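Local atomic coordinates of FMN reductase [NAD(P)H] (Bacillus subtilis, PDB entry 1ZCH), a protein that uses NADH or NADPH to reduce FMN and also reduces nitroaromatic compounds, quinones, chromates and azo dyes. Residues A[188-191]-A[192-195]; A[221-224]-A[225-229]; A[23-26]-A[27-31]. All blocks are in the same frame, centred on the assembly; numbering follows the deposited sequence.

Contact 1 of 3, residues A[188-191]-A[192-195]; sequences LNQD and ELTS. With CA (calcium ion), chain C.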
loop_
_atom_site.group_PDB
_atom_site.type_symbol
_atom_site.label_atom_id
_atom_site.label_comp_id
_atom_site.label_asym_id
_atom_site.label_seq_id
_atom_site.Cartn_x
_atom_site.Cartn_y
_atom_site.Cartn_z
ATOM N N LEU A 188 -4.259 21.019 -5.034
ATOM C CA LEU A 188 -3.587 22.309 -4.908
ATOM C C LEU A 188 -3.047 22.885 -6.215
ATOM O O LEU A 188 -2.422 22.177 -6.998
ATOM C CB LEU A 188 -2.441 22.182 -3.905
ATOM C CG LEU A 188 -1.744 23.478 -3.489
ATOM C CD1 LEU A 188 -2.750 24.396 -2.802
ATOM C CD2 LEU A 188 -0.582 23.153 -2.550
ATOM N N ASN A 189 -3.268 24.183 -6.430
ATOM C CA ASN A 189 -2.791 24.846 -7.645
ATOM C C ASN A 189 -1.292 24.626 -7.816
ATOM O O ASN A 189 -0.540 24.580 -6.839
ATOM C CB ASN A 189 -3.109 26.344 -7.598
ATOM C CG ASN A 189 -4.591 26.616 -7.405
ATOM O OD1 ASN A 189 -5.438 25.994 -8.049
ATOM N ND2 ASN A 189 -4.909 27.550 -6.516
ATOM N N GLN A 190 -0.864 24.502 -9.068
ATOM C CA GLN A 190 0.535 24.234 -9.384
ATOM C C GLN A 190 1.548 25.239 -8.835
ATOM O O GLN A 190 2.612 24.848 -8.359
ATOM C CB GLN A 190 0.709 24.108 -10.903
ATOM C CG GLN A 190 1.922 23.287 -11.308
ATOM C CD GLN A 190 1.681 21.787 -11.203
ATOM O OE1 GLN A 190 0.889 21.324 -10.375
ATOM N NE2 GLN A 190 2.379 21.017 -12.035
ATOM N N ASP A 191 1.227 26.530 -8.896
ATOM C CA ASP A 191 2.145 27.555 -8.403
ATOM C C ASP A 191 2.469 27.397 -6.915
ATOM O O ASP A 191 3.637 27.430 -6.523
ATOM C CB ASP A 191 1.576 28.954 -8.669
ATOM C CG ASP A 191 0.350 29.263 -7.829
ATOM O OD1 ASP A 191 -0.620 28.473 -7.855
ATOM O OD2 ASP A 191 0.354 30.308 -7.140
ATOM N N GLU A 192 1.440 27.223 -6.088
ATOM C CA GLU A 192 1.645 27.055 -4.652
ATOM C C GLU A 192 2.406 25.768 -4.369
ATOM O O GLU A 192 3.281 25.729 -3.506
ATOM C CB GLU A 192 0.307 27.007 -3.910
ATOM C CG GLU A 192 -0.441 28.321 -3.846
ATOM C CD GLU A 192 -1.691 28.224 -2.988
ATOM O OE1 GLU A 192 -1.567 27.894 -1.787
ATOM O OE2 GLU A 192 -2.796 28.475 -3.515
ATOM N N LEU A 193 2.056 24.713 -5.096
ATOM C CA LEU A 193 2.701 23.420 -4.915
ATOM C C LEU A 193 4.193 23.554 -5.199
ATOM O O LEU A 193 5.026 23.034 -4.461
ATOM C CB LEU A 193 2.065 22.386 -5.853
ATOM C CG LEU A 193 2.426 20.909 -5.684
ATOM C CD1 LEU A 193 2.130 20.448 -4.260
ATOM C CD2 LEU A 193 1.616 20.084 -6.681
ATOM N N THR A 194 4.527 24.273 -6.263
ATOM C CA THR A 194 5.921 24.475 -6.620
ATOM C C THR A 194 6.654 25.206 -5.494
ATOM O O THR A 194 7.771 24.839 -5.127
ATOM C CB THR A 194 6.038 25.280 -7.926
ATOM O OG1 THR A 194 5.425 24.540 -8.991
ATOM C CG2 THR A 194 7.499 25.539 -8.267
ATOM N N SER A 195 6.016 26.234 -4.939
ATOM C CA SER A 195 6.618 26.999 -3.849
ATOM C C SER A 195 6.931 26.114 -2.645
ATOM O O SER A 195 7.979 26.266 -2.017
ATOM C CB SER A 195 5.693 28.142 -3.420
ATOM O OG SER A 195 5.552 29.084 -4.467
HETATM CA CA CA C . -7.188 24.610 -8.919
HETATM O O HOH W 1 5.781 29.058 -7.593
HETATM O O HOH W 2 -7.474 23.786 -6.535
HETATM O O HOH W 3 -5.717 22.672 -8.908
#
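Gln-190 and Thr-194 are joined twice through a single carbonyl in the opening turn of helix 190-212. The backbone nitrogen of Thr-194 donates to Gln-190 O at 2.9 Å, the usual helical bond, and the hydroxyl Thr-194 OG1 gives Gln-190 O a second bond of the same length. The two donors reach the oxygen from opposite faces of its plane, the hydroxyl standing 37° above it and not on a lone pair. Threonine suits this place because its OG1, lying beside its own backbone N (chi1 -62°), is turned back over the preceding turn.

The close packing lies on the inner side. Leu-188, just ahead of the helix, folds toward it, and its CD2 rests 4.2 Å from CD1 of the buried Leu-193, while Leu-193 N bonds to Asn-189 O at 3.1 Å. Gln-190 and Thr-194 both pack on Ile-88 of the second subunit, and Gln-190 OE1 accepts a hydrogen bond from Asn-84 of that subunit.

The solvent side is looser. Glu-192 crosses Leu-188 at about a right angle, with Glu-192 OE1 3.8 Å from Leu-188 CD1. The same side chain runs alongside that of Asn-189, their carboxylate and amide planes 61° apart. Further on, a water bridges Asp-191 O and Ser-195 OG.

Asn-189 holds the N-cap position yet makes no capping bond with its side chain. Its OD1 binds a calcium ion at 2.4 Å instead, together with two waters and Glu-150 of the second subunit. The chemistry thus implies a metal bridge between subunits at this helix start, where the carboxylates of Asp-191 and Glu-192 would probably be favoured by the helix dipole.

Contact 2 of 3, residues A[221-224]-A[225-229]; sequences SQSI and ASYYE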
loop_
_atom_site.group_PDB
_atom_site.type_symbol
_atom_site.label_atom_id
_atom_site.label_comp_id
_atom_site.label_asym_id
_atom_site.label_seq_id
_atom_site.Cartn_x
_atom_site.Cartn_y
_atom_site.Cartn_z
ATOM N N SER A 221 14.411 17.762 -4.714
ATOM C CA SER A 221 14.190 17.727 -6.156
ATOM C C SER A 221 15.414 17.200 -6.913
ATOM O O SER A 221 15.270 16.506 -7.923
ATOM C CB SER A 221 13.797 19.117 -6.679
ATOM O OG SER A 221 14.830 20.062 -6.476
ATOM N N GLN A 222 16.613 17.526 -6.433
ATOM C CA GLN A 222 17.830 17.047 -7.085
ATOM C C GLN A 222 17.904 15.528 -6.964
ATOM O O GLN A 222 18.303 14.845 -7.904
ATOM C CB GLN A 222 19.077 17.681 -6.455
ATOM C CG GLN A 222 19.205 19.180 -6.722
ATOM C CD GLN A 222 20.352 19.820 -5.957
ATOM O OE1 GLN A 222 20.670 19.415 -4.840
ATOM N NE2 GLN A 222 20.963 20.844 -6.549
ATOM N N SER A 223 17.517 15.000 -5.806
ATOM C CA SER A 223 17.543 13.555 -5.602
ATOM C C SER A 223 16.519 12.876 -6.502
ATOM O O SER A 223 16.837 11.921 -7.213
ATOM C CB SER A 223 17.247 13.210 -4.137
ATOM O OG SER A 223 17.201 11.801 -3.956
ATOM N N ILE A 224 15.289 13.377 -6.473
ATOM C CA ILE A 224 14.213 12.812 -7.281
ATOM C C ILE A 224 14.561 12.845 -8.764
ATOM O O ILE A 224 14.297 11.887 -9.496
ATOM C CB ILE A 224 12.889 13.583 -7.056
ATOM C CG1 ILE A 224 12.487 13.502 -5.580
ATOM C CG2 ILE A 224 11.785 13.004 -7.934
ATOM C CD1 ILE A 224 12.316 12.082 -5.058
ATOM N N ALA A 225 15.157 13.950 -9.203
ATOM C CA ALA A 225 15.538 14.100 -10.601
ATOM C C ALA A 225 16.664 13.140 -10.979
ATOM O O ALA A 225 16.736 12.689 -12.120
ATOM C CB ALA A 225 15.957 15.549 -10.879
ATOM N N SER A 226 17.537 12.816 -10.025
ATOM C CA SER A 226 18.643 11.904 -10.314
ATOM C C SER A 226 18.163 10.468 -10.519
ATOM O O SER A 226 18.885 9.639 -11.070
ATOM C CB SER A 226 19.686 11.939 -9.191
ATOM O OG SER A 226 19.228 11.277 -8.026
ATOM N N TYR A 227 16.945 10.173 -10.075
ATOM C CA TYR A 227 16.396 8.830 -10.229
ATOM C C TYR A 227 15.410 8.690 -11.379
ATOM O O TYR A 227 15.498 7.756 -12.175
ATOM C CB TYR A 227 15.669 8.379 -8.953
ATOM C CG TYR A 227 16.563 7.904 -7.837
ATOM C CD1 TYR A 227 17.036 8.787 -6.867
ATOM C CD2 TYR A 227 16.932 6.560 -7.746
ATOM C CE1 TYR A 227 17.857 8.345 -5.830
ATOM C CE2 TYR A 227 17.752 6.108 -6.712
ATOM C CZ TYR A 227 18.210 7.005 -5.761
ATOM O OH TYR A 227 19.029 6.563 -4.747
ATOM N N TYR A 228 14.473 9.626 -11.467
ATOM C CA TYR A 228 13.420 9.548 -12.468
ATOM C C TYR A 228 13.695 10.054 -13.880
ATOM O O TYR A 228 12.793 10.056 -14.714
ATOM C CB TYR A 228 12.150 10.207 -11.909
ATOM C CG TYR A 228 11.606 9.516 -10.667
ATOM C CD1 TYR A 228 11.921 8.181 -10.392
ATOM C CD2 TYR A 228 10.737 10.178 -9.795
ATOM C CE1 TYR A 228 11.383 7.523 -9.283
ATOM C CE2 TYR A 228 10.191 9.524 -8.684
ATOM C CZ TYR A 228 10.520 8.197 -8.437
ATOM O OH TYR A 228 9.977 7.537 -7.354
ATOM N N GLU A 229 14.930 10.460 -14.158
ATOM C CA GLU A 229 15.280 10.940 -15.492
ATOM C C GLU A 229 15.370 9.771 -16.478
ATOM O O GLU A 229 15.500 9.972 -17.684
ATOM C CB GLU A 229 16.604 11.713 -15.445
ATOM C CG GLU A 229 17.734 10.979 -14.742
ATOM C CD GLU A 229 18.632 10.236 -15.703
ATOM O OE1 GLU A 229 19.513 9.487 -15.230
ATOM O OE2 GLU A 229 18.463 10.409 -16.930
#
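Ile-224 and Tyr-228 sit one turn apart on the short alpha-helix 220-228, their side chains lying side by side and pointing the same way. Ile-224 is the residue most covered here. Its CG2 methyl, placed opposite the backbone N, meets the tyrosine ring obliquely at Tyr-228 CD2, 3.5 Å away. Along the backbone of the same pair, Tyr-228 N donates almost straight to Ile-224 O (3.0 Å, N-H...O angle 173°). The same oxygen also takes Tyr-227 N, which comes in from well above the carbonyl plane. The beta-branch of isoleucine supplies the methyl, held close to the backbone, that the ring rests against.

The phenol of Tyr-228 reaches beyond the helix: its OH is hydrogen-bonded to Gln-45 of the second subunit, and Tyr-228 packs on Ile-41 of that subunit. Replacing the tyrosine by an alanine would probably leave Gln-45 of the second subunit without this mate and open a gap beside Ile-224 CG2.

Ala-225, next in coverage, is small enough to lie against the previous turn, its CB 3.2 Å from Ser-221 O, while Ala-225 N bonds to that same Ser-221 O at 2.9 Å. The buried hydroxyl of Ser-221 is hydrogen-bonded to Asp-201 and to His-94 of the second subunit, so this face of the helix belongs to the dimer interface.

Ser-223 contributes mainly its carbonyl. The edge of the Tyr-227 ring comes up to it, CD1 standing 3.2 Å from Ser-223 O with the oxygen in the ring plane; that tyrosine side chain is about 8 Å from a bound FMN. Weak backbone bonds from Ser-226 N and Tyr-227 N also converge on Ser-223 O. The hydroxyl of Ser-226 bonds to this carbonyl too: swung between its own backbone N and carbonyl carbon (chi1 73°), it brings OG to within 2.6 Å of Ser-223 O.

Contact 3 of 3, residues A[23-26]-A[27-31]; sequences AQEQ and LDQII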
loop_
_atom_site.group_PDB
_atom_site.type_symbol
_atom_site.label_atom_id
_atom_site.label_comp_id
_atom_site.label_asym_id
_atom_site.label_seq_id
_atom_site.Cartn_x
_atom_site.Cartn_y
_atom_site.Cartn_z
ATOM N N ALA A 23 12.448 -12.684 17.715
ATOM C CA ALA A 23 11.608 -13.737 18.277
ATOM C C ALA A 23 10.434 -14.116 17.380
ATOM O O ALA A 23 9.776 -13.253 16.791
ATOM C CB ALA A 23 11.097 -13.315 19.654
ATOM N N GLN A 24 10.173 -15.417 17.289
ATOM C CA GLN A 24 9.073 -15.923 16.476
ATOM C C GLN A 24 7.762 -15.287 16.917
ATOM O O GLN A 24 6.910 -14.966 16.092
ATOM C CB GLN A 24 8.971 -17.446 16.610
ATOM C CG GLN A 24 7.775 -18.059 15.896
ATOM C CD GLN A 24 7.763 -17.744 14.413
ATOM O OE1 GLN A 24 8.739 -17.994 13.709
ATOM N NE2 GLN A 24 6.654 -17.195 13.928
ATOM N N GLU A 25 7.610 -15.102 18.223
ATOM C CA GLU A 25 6.397 -14.507 18.766
ATOM C C GLU A 25 6.163 -13.111 18.208
ATOM O O GLU A 25 5.022 -12.727 17.950
ATOM C CB GLU A 25 6.471 -14.437 20.291
ATOM C CG GLU A 25 5.134 -14.148 20.950
ATOM C CD GLU A 25 5.225 -14.112 22.464
ATOM O OE1 GLU A 25 6.045 -14.865 23.028
ATOM O OE2 GLU A 25 4.464 -13.345 23.090
ATOM N N GLN A 26 7.239 -12.348 18.031
ATOM C CA GLN A 26 7.111 -10.996 17.497
ATOM C C GLN A 26 6.720 -11.062 16.024
ATOM O O GLN A 26 5.885 -10.284 15.563
ATOM C CB GLN A 26 8.419 -10.216 17.673
ATOM C CG GLN A 26 8.796 -9.987 19.138
ATOM C CD GLN A 26 10.003 -9.080 19.299
ATOM O OE1 GLN A 26 11.028 -9.268 18.646
ATOM N NE2 GLN A 26 9.888 -8.093 20.178
ATOM N N LEU A 27 7.321 -11.993 15.288
ATOM C CA LEU A 27 6.987 -12.151 13.882
ATOM C C LEU A 27 5.511 -12.526 13.754
ATOM O O LEU A 27 4.822 -12.052 12.850
ATOM C CB LEU A 27 7.870 -13.227 13.238
ATOM C CG LEU A 27 9.345 -12.850 13.053
ATOM C CD1 LEU A 27 10.109 -14.012 12.420
ATOM C CD2 LEU A 27 9.445 -11.608 12.174
ATOM N N ASP A 28 5.020 -13.367 14.661
ATOM C CA ASP A 28 3.613 -13.763 14.617
ATOM C C ASP A 28 2.706 -12.551 14.797
ATOM O O ASP A 28 1.691 -12.417 14.116
ATOM C CB ASP A 28 3.281 -14.787 15.710
ATOM C CG ASP A 28 3.928 -16.138 15.473
ATOM O OD1 ASP A 28 4.131 -16.514 14.298
ATOM O OD2 ASP A 28 4.216 -16.836 16.468
ATOM N N GLN A 29 3.070 -11.670 15.726
ATOM C CA GLN A 29 2.275 -10.473 15.985
ATOM C C GLN A 29 2.262 -9.553 14.769
ATOM O O GLN A 29 1.229 -8.983 14.421
ATOM C CB GLN A 29 2.830 -9.720 17.195
ATOM C CG GLN A 29 2.654 -10.456 18.512
ATOM C CD GLN A 29 3.262 -9.706 19.679
ATOM O OE1 GLN A 29 2.847 -8.594 20.006
ATOM N NE2 GLN A 29 4.254 -10.312 20.313
ATOM N N ILE A 30 3.419 -9.406 14.135
ATOM C CA ILE A 30 3.542 -8.565 12.953
ATOM C C ILE A 30 2.651 -9.133 11.846
ATOM O O ILE A 30 1.926 -8.395 11.177
ATOM C CB ILE A 30 5.016 -8.510 12.485
ATOM C CG1 ILE A 30 5.854 -7.767 13.535
ATOM C CG2 ILE A 30 5.119 -7.849 11.109
ATOM C CD1 ILE A 30 7.347 -7.844 13.300
ATOM N N ILE A 31 2.695 -10.449 11.671
ATOM C CA ILE A 31 1.882 -11.101 10.651
ATOM C C ILE A 31 0.393 -10.991 10.975
ATOM O O ILE A 31 -0.430 -10.784 10.076
ATOM C CB ILE A 31 2.274 -12.588 10.493
ATOM C CG1 ILE A 31 3.715 -12.684 9.975
ATOM C CG2 ILE A 31 1.310 -13.292 9.549
ATOM C CD1 ILE A 31 3.946 -12.000 8.632
#
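Gln-24 and Asp-28 meet one turn apart, their side chains crossing at about a right angle, at the start of the alpha-helix 24-36, whose N-cap position is filled by Ala-23.

Backbone bonds form the frame, each carbonyl taking the N-H four residues on. Leu-27 N donates to Ala-23 O at 3.1 Å, in the carbonyl plane, and the ladder continues through Asp-28, Gln-29 and Ile-30.

Polar side chains add a second layer on the outer side. Gln-24 has its CG anti to the backbone N (chi1 175°) and bends at the next bond, which carries the amide over to Asp-28. There Gln-24 NE2 bonds to Asp-28 OD1 at 2.6 Å; the oxygen lies in the plane of the amide but is met from 50° above the plane of its own carboxylate. Aspartate suits this place because its short carboxylate accepts the amide from one turn back, and Gln-178 of the second subunit adds a weak bond to the same oxygen. Glu-25, the second residue of the helix, has a negative charge that the helix dipole would probably favour. Gln-29 reaches back to the backbone instead: its NE2 makes a weak bond, 3.5 Å, to Glu-25 O.

Apolar residues take the inner side. Leu-27 lies against Val-22 and Gln-52, and Ile-30 packs on Ala-121 and Ala-125 of helix 104-127, whose small side chains admit the branched one. Gln-26 straddles the border, its side chain touching Leu-128 and Leu-130, while its carbonyl is brushed by the isoleucine: Ile-30 CG1 lies 3.2 Å from Gln-26 O.

In the fold
All three contacts are local pairings along single helices, and each touches the second subunit. Contact 1, at the start of helix 190-212, is a surface contact, with a calcium ion shared with the second subunit and a water along the backbone. Contact 2 lies on helix 220-228, the next helix in the chain; the two centres are about 19 Å apart on the same side of the chain's centre, yet contact 2 is more buried and relies on an aliphatic-aromatic pair. Contact 3 lies on the opposite side, its centre about 37 Å from that of contact 2. Also partly buried, it divides a polar outer face from an apolar face against helix 104-127, within the nitroreductase family region.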